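PDB 4OHN: ABC transporter substrate-binding protein from Streptococcus pneumoniae, which binds histidine between its two lobes and probably delivers it, or a related amino acid, to an ABC uptake transporter. Local coordinates for residues G23-F28 with I64-K69; E105-T110 with L176-V181; G124-A129 with D171-L176; G128-S133 with Q159-A164. All coordinates share one frame; numbering follows the deposited sequence. Where two conformers were deposited one is given.

Interaction 1: G23-F28 with I64-K69; sequences GFDSTF and IDWDLK. With HIS (histidine), chain B.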
loop_
_atom_site.group_PDB
_atom_site.type_symbol
_atom_site.label_atom_id
_atom_site.label_comp_id
_atom_site.label_asym_id
_atom_site.label_seq_id
_atom_site.Cartn_x
_atom_site.Cartn_y
_atom_site.Cartn_z
ATOM N N GLY A 23 -5.280 9.519 -5.319
ATOM C CA GLY A 23 -4.209 9.834 -4.403
ATOM C C GLY A 23 -3.359 8.620 -4.071
ATOM O O GLY A 23 -3.833 7.496 -4.003
ATOM N N PHE A 24 -2.076 8.887 -3.840
ATOM C CA PHE A 24 -1.076 7.846 -3.598
ATOM C C PHE A 24 0.147 8.408 -2.907
ATOM O O PHE A 24 0.491 9.560 -3.072
ATOM C CB PHE A 24 -0.693 7.110 -4.902
ATOM C CG PHE A 24 0.125 7.932 -5.876
ATOM C CD1 PHE A 24 -0.391 9.076 -6.468
ATOM C CD2 PHE A 24 1.409 7.554 -6.187
ATOM C CE1 PHE A 24 0.387 9.827 -7.346
ATOM C CE2 PHE A 24 2.183 8.313 -7.055
ATOM C CZ PHE A 24 1.668 9.439 -7.621
ATOM N N ASP A 25 0.801 7.550 -2.135
ATOM C CA ASP A 25 2.126 7.794 -1.570
ATOM C C ASP A 25 3.113 7.500 -2.702
ATOM O O ASP A 25 3.268 6.345 -3.106
ATOM C CB ASP A 25 2.314 6.817 -0.389
ATOM C CG ASP A 25 3.740 6.730 0.166
ATOM O OD1 ASP A 25 4.707 7.353 -0.372
ATOM O OD2 ASP A 25 3.899 5.967 1.158
ATOM N N SER A 26 3.769 8.531 -3.221
ATOM C CA SER A 26 4.617 8.379 -4.398
ATOM C C SER A 26 5.976 7.760 -4.121
ATOM O O SER A 26 6.830 7.759 -4.998
ATOM C CB SER A 26 4.779 9.707 -5.123
ATOM O OG SER A 26 5.478 10.591 -4.288
ATOM N N THR A 27 6.165 7.198 -2.928
ATOM C CA THR A 27 7.313 6.339 -2.673
ATOM C C THR A 27 6.949 4.864 -2.589
ATOM O O THR A 27 7.843 4.043 -2.421
ATOM C CB THR A 27 8.034 6.705 -1.364
ATOM O OG1 THR A 27 7.237 6.396 -0.204
ATOM C CG2 THR A 27 8.437 8.147 -1.313
ATOM N N PHE A 28 5.665 4.502 -2.686
ATOM C CA PHE A 28 5.272 3.132 -2.329
ATOM C C PHE A 28 5.451 2.138 -3.488
ATOM O O PHE A 28 4.516 1.805 -4.212
ATOM C CB PHE A 28 3.862 3.098 -1.755
ATOM C CG PHE A 28 3.561 1.805 -1.024
ATOM C CD1 PHE A 28 4.069 1.580 0.231
ATOM C CD2 PHE A 28 2.805 0.817 -1.609
ATOM C CE1 PHE A 28 3.829 0.398 0.901
ATOM C CE2 PHE A 28 2.558 -0.374 -0.939
ATOM C CZ PHE A 28 3.079 -0.582 0.321
ATOM N N ILE A 64 0.071 12.346 -2.410
ATOM C CA ILE A 64 -0.430 12.845 -1.134
ATOM C C ILE A 64 0.535 12.494 -0.013
ATOM O O ILE A 64 1.393 11.629 -0.114
ATOM C CB ILE A 64 -1.833 12.261 -0.787
ATOM C CG1 ILE A 64 -1.777 10.731 -0.654
ATOM C CG2 ILE A 64 -2.870 12.695 -1.822
ATOM C CD1 ILE A 64 -3.077 10.097 -0.141
ATOM N N ASP A 65 0.356 13.182 1.096
ATOM C CA ASP A 65 0.946 12.803 2.354
ATOM C C ASP A 65 0.100 11.633 2.878
ATOM O O ASP A 65 -1.103 11.781 3.095
ATOM C CB ASP A 65 0.852 14.029 3.277
ATOM C CG ASP A 65 1.312 13.774 4.668
ATOM O OD1 ASP A 65 1.568 12.640 5.058
ATOM O OD2 ASP A 65 1.447 14.793 5.398
ATOM N N TRP A 66 0.712 10.473 3.041
ATOM C CA TRP A 66 -0.022 9.263 3.417
ATOM C C TRP A 66 -0.744 9.462 4.751
ATOM O O TRP A 66 -1.805 8.879 4.964
ATOM C CB TRP A 66 0.892 8.039 3.428
ATOM C CG TRP A 66 0.181 6.727 3.439
ATOM C CD1 TRP A 66 0.221 5.777 4.419
ATOM C CD2 TRP A 66 -0.654 6.199 2.396
ATOM N NE1 TRP A 66 -0.560 4.697 4.062
ATOM C CE2 TRP A 66 -1.086 4.926 2.813
ATOM C CE3 TRP A 66 -1.069 6.677 1.156
ATOM C CZ2 TRP A 66 -1.922 4.138 2.045
ATOM C CZ3 TRP A 66 -1.905 5.889 0.376
ATOM C CH2 TRP A 66 -2.321 4.628 0.813
ATOM N N ASP A 67 -0.221 10.322 5.616
ATOM C CA ASP A 67 -0.863 10.635 6.888
ATOM C C ASP A 67 -2.228 11.279 6.730
ATOM O O ASP A 67 -3.063 11.208 7.643
ATOM C CB ASP A 67 0.030 11.570 7.720
ATOM C CG ASP A 67 1.321 10.923 8.187
ATOM O OD1 ASP A 67 1.394 9.679 8.249
ATOM O OD2 ASP A 67 2.253 11.693 8.553
ATOM N N LEU A 68 -2.435 11.957 5.614
ATOM C CA LEU A 68 -3.616 12.776 5.391
ATOM C C LEU A 68 -4.631 12.142 4.450
ATOM O O LEU A 68 -5.609 12.800 4.056
ATOM C CB LEU A 68 -3.194 14.135 4.811
ATOM C CG LEU A 68 -2.093 14.896 5.550
ATOM C CD1 LEU A 68 -1.950 16.304 4.984
ATOM C CD2 LEU A 68 -2.332 14.962 7.042
ATOM N N LYS A 69 -4.437 10.886 4.081
ATOM C CA LYS A 69 -5.237 10.283 3.014
ATOM C C LYS A 69 -6.739 10.307 3.276
ATOM O O LYS A 69 -7.500 10.601 2.364
ATOM C CB LYS A 69 -4.750 8.873 2.705
ATOM C CG LYS A 69 -4.869 7.910 3.851
ATOM C CD LYS A 69 -4.052 6.670 3.579
ATOM C CE LYS A 69 -3.874 5.808 4.811
ATOM N NZ LYS A 69 -3.103 6.523 5.873
HETATM N N HIS B . -0.420 -1.047 2.904
HETATM C CA HIS B . -0.143 0.035 3.880
HETATM C C HIS B . -1.355 0.921 4.058
HETATM O O HIS B . -2.380 0.701 3.372
HETATM C CB HIS B . 1.141 0.827 3.537
HETATM C CG HIS B . 1.049 1.837 2.430
HETATM N ND1 HIS B . 1.753 3.028 2.492
HETATM C CD2 HIS B . 0.449 1.824 1.214
HETATM C CE1 HIS B . 1.561 3.710 1.379
HETATM N NE2 HIS B . 0.778 2.999 0.583
HETATM O OXT HIS B . -1.274 1.834 4.907
HETATM O O HOH W 1 3.438 11.078 -1.888
#
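Asp25 and Trp66 meet where CB of the aspartate lies 3.7 Å from CE3 of the indole, approaching the six-membered ring obliquely. Both side chains leave the backbone the same way, with CG anti to the backbone N (chi1 169° in Asp25, -164° in Trp66), and both reach the imidazole of the bound histidine. The indole lays one face against it, with the ligand's CE1 3.3 Å above the ring plane, while its NE1 donates a 3.1 Å hydrogen bond to the ligand carboxylate oxygen OXT. On the opposite face of the indole runs the aliphatic chain of Lys69, whose NZ curls back to bond Trp66 O and also reaches Gly132 O. Phe28 supplies the other wall: ligand CD2 stands 3.5 Å above the centre of its ring, so the imidazole is sandwiched between two aromatic groups. The imidazole is thus held in the ligand cleft of this family 3 solute-binding protein, by residues that follow the parallel strands 19-24 and 58-63. Just past strand 58-63, Ile64 N donates to Phe24 O at 2.9 Å, and a water that accepts from Ser26 N and donates to Ile64 O adds a second link. Ile64 packs CG1 against Phe24 O at 3.5 Å. Thr27 N closes an Asx turn on Asp25 OD1, and Thr27 OG1 adds a 2.7 Å bond to the same oxygen from the same face of the carboxylate.

Interaction 2: E105-T110 with L176-V181; sequences EQVLVT and LLIDRV. With HIS (histidine), chain B.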
loop_
_atom_site.group_PDB
_atom_site.type_symbol
_atom_site.label_atom_id
_atom_site.label_comp_id
_atom_site.label_asym_id
_atom_site.label_seq_id
_atom_site.Cartn_x
_atom_site.Cartn_y
_atom_site.Cartn_z
ATOM N N GLU A 105 1.240 -9.019 3.109
ATOM C CA GLU A 105 1.567 -9.360 4.484
ATOM C C GLU A 105 2.467 -8.298 5.051
ATOM O O GLU A 105 3.236 -7.685 4.328
ATOM C CB GLU A 105 2.272 -10.712 4.579
ATOM C CG GLU A 105 1.434 -11.896 4.082
ATOM C CD GLU A 105 1.374 -12.012 2.557
ATOM O OE1 GLU A 105 2.431 -11.915 1.893
ATOM O OE2 GLU A 105 0.264 -12.214 2.019
ATOM N N GLN A 106 2.320 -8.043 6.337
ATOM C CA GLN A 106 3.243 -7.194 7.070
ATOM C C GLN A 106 4.421 -8.039 7.534
ATOM O O GLN A 106 4.264 -9.146 8.081
ATOM C CB GLN A 106 2.539 -6.506 8.229
ATOM C CG GLN A 106 1.373 -5.600 7.802
ATOM C CD GLN A 106 1.825 -4.381 7.035
ATOM O OE1 GLN A 106 2.822 -3.744 7.380
ATOM N NE2 GLN A 106 1.108 -4.056 5.970
ATOM N N VAL A 107 5.609 -7.554 7.256
ATOM C CA VAL A 107 6.838 -8.259 7.621
ATOM C C VAL A 107 7.725 -7.334 8.435
ATOM O O VAL A 107 7.580 -6.104 8.436
ATOM C CB VAL A 107 7.639 -8.745 6.381
ATOM C CG1 VAL A 107 6.894 -9.889 5.654
ATOM C CG2 VAL A 107 7.942 -7.627 5.428
ATOM N N LEU A 108 8.639 -7.932 9.197
ATOM C CA LEU A 108 9.782 -7.224 9.726
ATOM C C LEU A 108 10.958 -7.359 8.796
ATOM O O LEU A 108 11.200 -8.430 8.202
ATOM C CB LEU A 108 10.188 -7.749 11.095
ATOM C CG LEU A 108 9.404 -7.302 12.314
ATOM C CD1 LEU A 108 10.071 -7.823 13.573
ATOM C CD2 LEU A 108 9.274 -5.782 12.344
ATOM N N VAL A 109 11.685 -6.259 8.685
ATOM C CA VAL A 109 12.961 -6.228 7.973
ATOM C C VAL A 109 14.049 -5.833 8.981
ATOM O O VAL A 109 13.914 -4.835 9.691
ATOM C CB VAL A 109 12.943 -5.266 6.772
ATOM C CG1 VAL A 109 14.289 -5.250 6.057
ATOM C CG2 VAL A 109 11.849 -5.676 5.788
ATOM N N THR A 110 15.122 -6.631 9.043
ATOM C CA THR A 110 16.262 -6.363 9.919
ATOM C C THR A 110 17.528 -6.538 9.098
ATOM O O THR A 110 17.532 -7.238 8.076
ATOM C CB THR A 110 16.317 -7.331 11.117
ATOM O OG1 THR A 110 16.494 -8.668 10.617
ATOM C CG2 THR A 110 15.042 -7.247 11.951
ATOM N N LEU A 176 12.157 -2.862 11.012
ATOM C CA LEU A 176 11.143 -2.048 10.353
ATOM C C LEU A 176 9.941 -2.919 10.001
ATOM O O LEU A 176 10.089 -3.942 9.332
ATOM C CB LEU A 176 11.730 -1.403 9.085
ATOM C CG LEU A 176 10.755 -0.605 8.213
ATOM C CD1 LEU A 176 10.081 0.530 8.971
ATOM C CD2 LEU A 176 11.528 -0.076 6.984
ATOM N N LEU A 177 8.771 -2.501 10.476
ATOM C CA LEU A 177 7.512 -3.154 10.119
ATOM C C LEU A 177 7.008 -2.555 8.812
ATOM O O LEU A 177 6.773 -1.348 8.745
ATOM C CB LEU A 177 6.503 -2.952 11.248
ATOM C CG LEU A 177 5.156 -3.677 11.135
ATOM C CD1 LEU A 177 5.358 -5.190 11.101
ATOM C CD2 LEU A 177 4.250 -3.281 12.290
ATOM N N ILE A 178 6.845 -3.369 7.791
ATOM C CA ILE A 178 6.640 -2.884 6.429
ATOM C C ILE A 178 5.914 -3.917 5.571
ATOM O O ILE A 178 5.987 -5.119 5.817
ATOM C CB ILE A 178 8.012 -2.488 5.813
ATOM C CG1 ILE A 178 7.874 -1.901 4.402
ATOM C CG2 ILE A 178 8.970 -3.660 5.828
ATOM C CD1 ILE A 178 9.167 -1.269 3.888
ATOM N N ASP A 179 5.199 -3.464 4.553
ATOM C CA ASP A 179 4.562 -4.352 3.602
ATOM C C ASP A 179 5.569 -5.229 2.872
ATOM O O ASP A 179 6.575 -4.744 2.366
ATOM C CB ASP A 179 3.776 -3.527 2.568
ATOM C CG ASP A 179 2.801 -2.599 3.211
ATOM O OD1 ASP A 179 3.237 -1.646 3.863
ATOM O OD2 ASP A 179 1.590 -2.834 3.056
ATOM N N ARG A 180 5.277 -6.525 2.765
ATOM C CA ARG A 180 6.156 -7.451 2.070
ATOM C C ARG A 180 6.342 -7.064 0.609
ATOM O O ARG A 180 7.431 -7.165 0.079
ATOM C CB ARG A 180 5.647 -8.884 2.206
ATOM C CG ARG A 180 6.672 -9.958 1.809
ATOM C CD ARG A 180 6.178 -11.348 2.246
ATOM N NE ARG A 180 7.255 -12.304 2.471
ATOM C CZ ARG A 180 7.108 -13.442 3.145
ATOM N NH1 ARG A 180 5.935 -13.755 3.670
ATOM N NH2 ARG A 180 8.134 -14.264 3.301
ATOM N N VAL A 181 5.288 -6.611 -0.071
ATOM C CA VAL A 181 5.454 -6.277 -1.487
ATOM C C VAL A 181 6.456 -5.159 -1.666
ATOM O O VAL A 181 7.237 -5.155 -2.603
ATOM C CB VAL A 181 4.145 -5.875 -2.214
ATOM C CG1 VAL A 181 3.140 -7.016 -2.180
ATOM C CG2 VAL A 181 3.560 -4.567 -1.654
HETATM N N HIS B . -0.420 -1.047 2.904
HETATM C CA HIS B . -0.143 0.035 3.880
HETATM C C HIS B . -1.355 0.921 4.058
HETATM O O HIS B . -2.380 0.701 3.372
HETATM C CB HIS B . 1.141 0.827 3.537
HETATM C CG HIS B . 1.049 1.837 2.430
HETATM N ND1 HIS B . 1.753 3.028 2.492
HETATM C CD2 HIS B . 0.449 1.824 1.214
HETATM C CE1 HIS B . 1.561 3.710 1.379
HETATM N NE2 HIS B . 0.778 2.999 0.583
HETATM O OXT HIS B . -1.274 1.834 4.907
HETATM O O HOH W 2 2.371 -1.152 6.526
#
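Val107 and Ile178 form a hydrogen-bonded antiparallel pair, with Val107 N to Ile178 O and Ile178 N to Val107 O each 2.9 Å long. Val109 and Leu176 repeat the pattern, and beyond Asp179 the ladder ends in a bond from Arg180 N to Glu105 O as helix 180-189 begins. Packing is closest on the face carrying Val107, Val109 and Ile178, where the methyls Val109 CG2 and Ile178 CG2 come within 3.5 Å. On the other face, in the conformer given for Leu108, its CD2 lies 4.1 Å from Leu177 CB. The looser margin is at Glu105 and Arg180, both partly exposed. The arginine chain, extended from CG to NE, crosses Val107 at about a right angle, with CG1 of the valine over one face of the guanidinium. Glu105 OE1 stays 4.3 Å from Arg180 NH1, too far for a salt bridge.

At the inner end, the Gln106 chain bends at chi2 (-68°) and lies beside Asp179, its amide turned 82° from the carboxylate. NE2 makes a weak bond to Asp179 OD2, and a water donates to both Gln106 OE1 and Asp179 OD1; the stronger partner of NE2 is Glu206. Asp179 OD2 accepts from the α-amino N of the bound histidine at 2.7 Å. This buried carboxylate therefore probably balances the ammonium charge of the ligand, while Gln106 and the water may help to fix its rotation.

Interaction 3: G124-A129 with D171-L176; sequences GKTLGA and DRIDGL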
loop_
_atom_site.group_PDB
_atom_site.type_symbol
_atom_site.label_atom_id
_atom_site.label_comp_id
_atom_site.label_asym_id
_atom_site.label_seq_id
_atom_site.Cartn_x
_atom_site.Cartn_y
_atom_site.Cartn_z
ATOM N N GLY A 124 13.628 -5.402 23.505
ATOM C CA GLY A 124 14.507 -4.304 23.871
ATOM C C GLY A 124 15.133 -3.567 22.693
ATOM O O GLY A 124 15.943 -2.660 22.877
ATOM N N LYS A 125 14.765 -3.949 21.470
ATOM C CA LYS A 125 15.321 -3.350 20.250
ATOM C C LYS A 125 14.365 -2.277 19.704
ATOM O O LYS A 125 13.193 -2.235 20.065
ATOM C CB LYS A 125 15.561 -4.429 19.188
ATOM C CG LYS A 125 16.552 -5.521 19.602
ATOM C CD LYS A 125 17.955 -4.961 19.726
ATOM C CE LYS A 125 18.968 -6.056 20.007
ATOM N NZ LYS A 125 20.274 -5.447 20.384
ATOM N N THR A 126 14.879 -1.399 18.850
ATOM C CA THR A 126 14.142 -0.255 18.329
ATOM C C THR A 126 13.416 -0.627 17.042
ATOM O O THR A 126 14.023 -1.117 16.079
ATOM C CB THR A 126 15.095 0.922 18.068
ATOM O OG1 THR A 126 15.843 1.185 19.260
ATOM C CG2 THR A 126 14.323 2.190 17.617
ATOM N N LEU A 127 12.100 -0.402 17.033
ATOM C CA LEU A 127 11.255 -0.638 15.868
ATOM C C LEU A 127 10.889 0.656 15.190
ATOM O O LEU A 127 10.646 1.662 15.858
ATOM C CB LEU A 127 9.959 -1.322 16.340
ATOM C CG LEU A 127 8.994 -1.716 15.219
ATOM C CD1 LEU A 127 9.549 -2.834 14.417
ATOM C CD2 LEU A 127 7.635 -2.083 15.812
ATOM N N GLY A 128 10.855 0.636 13.855
ATOM C CA GLY A 128 10.288 1.712 13.049
ATOM C C GLY A 128 9.050 1.260 12.286
ATOM O O GLY A 128 8.823 0.080 12.070
ATOM N N ALA A 129 8.265 2.239 11.851
ATOM C CA ALA A 129 7.025 2.009 11.097
ATOM C C ALA A 129 6.667 3.270 10.329
ATOM O O ALA A 129 7.075 4.372 10.682
ATOM C CB ALA A 129 5.864 1.662 12.042
ATOM N N ASP A 171 21.462 1.889 11.310
ATOM C CA ASP A 171 21.392 1.358 12.678
ATOM C C ASP A 171 20.605 2.261 13.629
ATOM O O ASP A 171 20.683 2.091 14.844
ATOM C CB ASP A 171 22.795 1.078 13.262
ATOM C CG ASP A 171 23.455 -0.170 12.718
ATOM O OD1 ASP A 171 22.830 -0.899 11.911
ATOM O OD2 ASP A 171 24.624 -0.400 13.117
ATOM N N ARG A 172 19.810 3.173 13.094
ATOM C CA ARG A 172 19.036 4.068 13.941
ATOM C C ARG A 172 17.789 3.361 14.459
ATOM O O ARG A 172 17.269 3.707 15.529
ATOM C CB ARG A 172 18.658 5.340 13.191
ATOM C CG ARG A 172 19.859 6.131 12.722
ATOM C CD ARG A 172 19.435 7.227 11.747
ATOM N NE ARG A 172 20.605 7.913 11.203
ATOM C CZ ARG A 172 20.733 8.319 9.946
ATOM N NH1 ARG A 172 19.762 8.150 9.083
ATOM N NH2 ARG A 172 21.835 8.923 9.576
ATOM N N ILE A 173 17.302 2.390 13.697
ATOM C CA ILE A 173 16.294 1.425 14.143
ATOM C C ILE A 173 16.874 0.042 13.896
ATOM O O ILE A 173 17.766 -0.120 13.051
ATOM C CB ILE A 173 14.910 1.598 13.463
ATOM C CG1 ILE A 173 15.018 1.471 11.938
ATOM C CG2 ILE A 173 14.330 2.959 13.845
ATOM C CD1 ILE A 173 13.683 1.576 11.209
ATOM N N ASP A 174 16.393 -0.952 14.628
ATOM C CA ASP A 174 16.851 -2.335 14.491
ATOM C C ASP A 174 15.958 -3.186 13.595
ATOM O O ASP A 174 16.412 -4.178 13.029
ATOM C CB ASP A 174 16.932 -2.979 15.878
ATOM C CG ASP A 174 17.917 -2.267 16.775
ATOM O OD1 ASP A 174 19.094 -2.200 16.355
ATOM O OD2 ASP A 174 17.529 -1.787 17.861
ATOM N N GLY A 175 14.682 -2.812 13.517
ATOM C CA GLY A 175 13.729 -3.525 12.683
ATOM C C GLY A 175 12.709 -2.539 12.161
ATOM O O GLY A 175 12.407 -1.552 12.797
ATOM N N LEU A 176 12.157 -2.862 11.012
ATOM C CA LEU A 176 11.143 -2.048 10.353
ATOM C C LEU A 176 9.941 -2.919 10.001
ATOM O O LEU A 176 10.089 -3.942 9.332
ATOM C CB LEU A 176 11.730 -1.403 9.085
ATOM C CG LEU A 176 10.755 -0.605 8.213
ATOM C CD1 LEU A 176 10.081 0.530 8.971
ATOM C CD2 LEU A 176 11.528 -0.076 6.984
HETATM O O HOH W 3 21.141 -3.140 18.286
#
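Thr126 and Asp174 hold each other by a pair of bonds. Thr126 N points almost straight (176°) at Asp174 OD2, 2.9 Å away, using the anti lone pair of that oxygen, and Asp174 N returns a 2.8 Å bond to Thr126 O. The same carbonyl also accepts from Gly175 N at 3.1 Å, so two consecutive amides grip one oxygen. Asp174 can reach back because its CG stands anti to the carbonyl carbon, beside its own N (chi1 -61°). Lys125 crosses the aspartate at about a right angle, its CB and CD methylenes lying against OD2, while a water bridges the polar ends, Lys125 NZ and Asp174 OD1. Apolar contacts begin with Ile173: its CG2 meets Thr126 CG2 at 3.8 Å in the conformer given for the threonine, and its CD1 lies over Gly128 CA, a close fit in which the glycine presents only its backbone. Further along, Gly128 N donates to Gly175 O at 2.9 Å, and Leu176 CD1 touches Gly128 O at 3.4 Å.

Behind these residues, helix 161-169 backs Ile173 and Leu176, and helix 134-141 meets Leu127. That first helix ends in a Schellman motif with Asp171 at its C-prime position, turning the chain toward strand 175-179. Parallel strands 127-130 and 175-179, paired through Leu127 with Gly175 and Gly128 with Leu176, belong to the α/β core of one lobe of a periplasmic-binding-protein fold.

Interaction 4: G128-S133 with Q159-A164; sequences GAQAGS and QTFNEA. With HIS (histidine), chain B.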
loop_
_atom_site.group_PDB
_atom_site.type_symbol
_atom_site.label_atom_id
_atom_site.label_comp_id
_atom_site.label_asym_id
_atom_site.label_seq_id
_atom_site.Cartn_x
_atom_site.Cartn_y
_atom_site.Cartn_z
ATOM N N GLY A 128 10.855 0.636 13.855
ATOM C CA GLY A 128 10.288 1.712 13.049
ATOM C C GLY A 128 9.050 1.260 12.286
ATOM O O GLY A 128 8.823 0.080 12.070
ATOM N N ALA A 129 8.265 2.239 11.851
ATOM C CA ALA A 129 7.025 2.009 11.097
ATOM C C ALA A 129 6.667 3.270 10.329
ATOM O O ALA A 129 7.075 4.372 10.682
ATOM C CB ALA A 129 5.864 1.662 12.042
ATOM N N GLN A 130 5.868 3.085 9.280
ATOM C CA GLN A 130 5.262 4.220 8.593
ATOM C C GLN A 130 4.051 4.685 9.374
ATOM O O GLN A 130 3.146 3.906 9.684
ATOM C CB GLN A 130 4.870 3.860 7.159
ATOM C CG GLN A 130 4.205 5.040 6.456
ATOM C CD GLN A 130 3.745 4.743 5.037
ATOM O OE1 GLN A 130 3.106 3.699 4.769
ATOM N NE2 GLN A 130 4.022 5.658 4.125
ATOM N N ALA A 131 4.041 5.966 9.719
ATOM C CA ALA A 131 3.065 6.507 10.652
ATOM C C ALA A 131 1.644 6.257 10.229
ATOM O O ALA A 131 0.803 5.907 11.059
ATOM C CB ALA A 131 3.276 8.031 10.851
ATOM N N GLY A 132 1.368 6.439 8.942
ATOM C CA GLY A 132 0.002 6.343 8.428
ATOM C C GLY A 132 -0.373 4.960 7.924
ATOM O O GLY A 132 -1.405 4.775 7.291
ATOM N N SER A 133 0.492 3.984 8.181
ATOM C CA SER A 133 0.295 2.649 7.615
ATOM C C SER A 133 -0.631 1.742 8.403
ATOM O O SER A 133 -0.802 1.865 9.617
ATOM C CB SER A 133 1.627 1.936 7.460
ATOM O OG SER A 133 2.189 1.538 8.700
ATOM N N GLN A 159 7.130 9.307 7.774
ATOM C CA GLN A 159 6.137 9.586 6.742
ATOM C C GLN A 159 6.191 8.552 5.620
ATOM O O GLN A 159 5.145 8.119 5.118
ATOM C CB GLN A 159 6.312 10.979 6.155
ATOM C CG GLN A 159 5.089 11.445 5.376
ATOM C CD GLN A 159 5.314 12.677 4.516
ATOM O OE1 GLN A 159 4.387 13.444 4.268
ATOM N NE2 GLN A 159 6.545 12.881 4.061
ATOM N N THR A 160 7.401 8.163 5.238
ATOM C CA THR A 160 7.640 7.235 4.118
ATOM C C THR A 160 8.511 6.074 4.560
ATOM O O THR A 160 9.371 6.191 5.450
ATOM C CB THR A 160 8.371 7.904 2.930
ATOM O OG1 THR A 160 9.736 8.204 3.270
ATOM C CG2 THR A 160 7.623 9.148 2.487
ATOM N N PHE A 161 8.333 4.932 3.906
ATOM C CA PHE A 161 9.207 3.798 4.150
ATOM C C PHE A 161 10.645 4.057 3.697
ATOM O O PHE A 161 11.583 3.477 4.277
ATOM C CB PHE A 161 8.622 2.545 3.499
ATOM C CG PHE A 161 7.497 1.931 4.287
ATOM C CD1 PHE A 161 7.698 1.492 5.585
ATOM C CD2 PHE A 161 6.250 1.771 3.726
ATOM C CE1 PHE A 161 6.679 0.897 6.291
ATOM C CE2 PHE A 161 5.231 1.184 4.433
ATOM C CZ PHE A 161 5.437 0.757 5.713
ATOM N N ASN A 162 10.850 4.896 2.691
ATOM C CA ASN A 162 12.207 5.128 2.210
ATOM C C ASN A 162 13.079 5.714 3.301
ATOM O O ASN A 162 14.229 5.310 3.489
ATOM C CB ASN A 162 12.198 6.022 0.993
ATOM C CG ASN A 162 11.404 5.441 -0.119
ATOM O OD1 ASN A 162 10.225 5.167 0.056
ATOM N ND2 ASN A 162 12.034 5.216 -1.249
ATOM N N GLU A 163 12.544 6.675 4.036
ATOM C CA GLU A 163 13.287 7.244 5.145
ATOM C C GLU A 163 13.521 6.217 6.227
ATOM O O GLU A 163 14.606 6.138 6.794
ATOM C CB GLU A 163 12.555 8.457 5.726
ATOM C CG GLU A 163 13.375 9.144 6.789
ATOM C CD GLU A 163 12.611 10.152 7.614
ATOM O OE1 GLU A 163 11.410 10.403 7.355
ATOM O OE2 GLU A 163 13.238 10.733 8.532
ATOM N N ALA A 164 12.487 5.443 6.553
ATOM C CA ALA A 164 12.621 4.407 7.567
ATOM C C ALA A 164 13.740 3.423 7.195
ATOM O O ALA A 164 14.508 2.966 8.048
ATOM C CB ALA A 164 11.315 3.669 7.742
HETATM N N HIS B . -0.420 -1.047 2.904
HETATM C CA HIS B . -0.143 0.035 3.880
HETATM C C HIS B . -1.355 0.921 4.058
HETATM O O HIS B . -2.380 0.701 3.372
HETATM C CB HIS B . 1.141 0.827 3.537
HETATM C CG HIS B . 1.049 1.837 2.430
HETATM N ND1 HIS B . 1.753 3.028 2.492
HETATM C CD2 HIS B . 0.449 1.824 1.214
HETATM C CE1 HIS B . 1.561 3.710 1.379
HETATM N NE2 HIS B . 0.778 2.999 0.583
HETATM O OXT HIS B . -1.274 1.834 4.907
HETATM O O HOH W 4 2.594 7.851 6.683
#
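Gln159 O is gripped by two donors: NE2 of Gln130, 2.9 Å away, and a water that also accepts from Gly132 N. The N-H...O bond from NE2 is fairly straight (166°), and the carbonyl oxygen lies in the plane of the Gln130 amide. Gln130 reaches it with an extended chain, CG anti to the backbone N (chi1 179°) and CD anti to CA. The two ends of the amide are put to different uses. NE2 also donates to Asp25 OD2, whereas OE1 accepts a nearly linear 2.7 Å bond from ND1 of the bound histidine.

Phe161, in the first turn of helix 161-169, crosses this chain at about a right angle. Gln130 CB sits over one face of its ring, 3.7 Å from the centroid and displaced toward the rim, making a CH-pi contact; the amide is inclined 44° to the ring, and OE1 comes within 3.3 Å of CE2. The ligand's CB meets the ring at its edge. In the type I turn from Gln130 to Ser133, Gln130 O accepts both Ser133 N and Ser133 OG, the latter at 2.7 Å. Thr160 N-caps the helix, its OG1 accepting from Glu163 N. With NE2 directed at two acceptors, the Gln130 amide is held in the orientation that offers OE1 to the imidazole, which is consistent with a proton on ND1 and would probably favour ligand forms that carry one.

In the fold
From the N terminus, interaction 1 comes first, closing a loop of 35 residues that joins strand 19-24 to the segment entering helix 69-75. It is complete before the chain reaches strand 102-111, where interaction 2 opens a longer loop of 65 residues. Within that loop, interactions 3 and 4 both start from strand 127-130 and share Gly128 and Ala129; interaction 4 closes first, on the start of helix 161-169, and interaction 3 follows at strand 175-179, meeting interaction 2 at Leu176. Together, interactions 2, 3 and 4 knit one lobe. Interactions 1 and 4 touch across the ligand cleft, and interactions 1, 2 and 4 all reach the bound histidine.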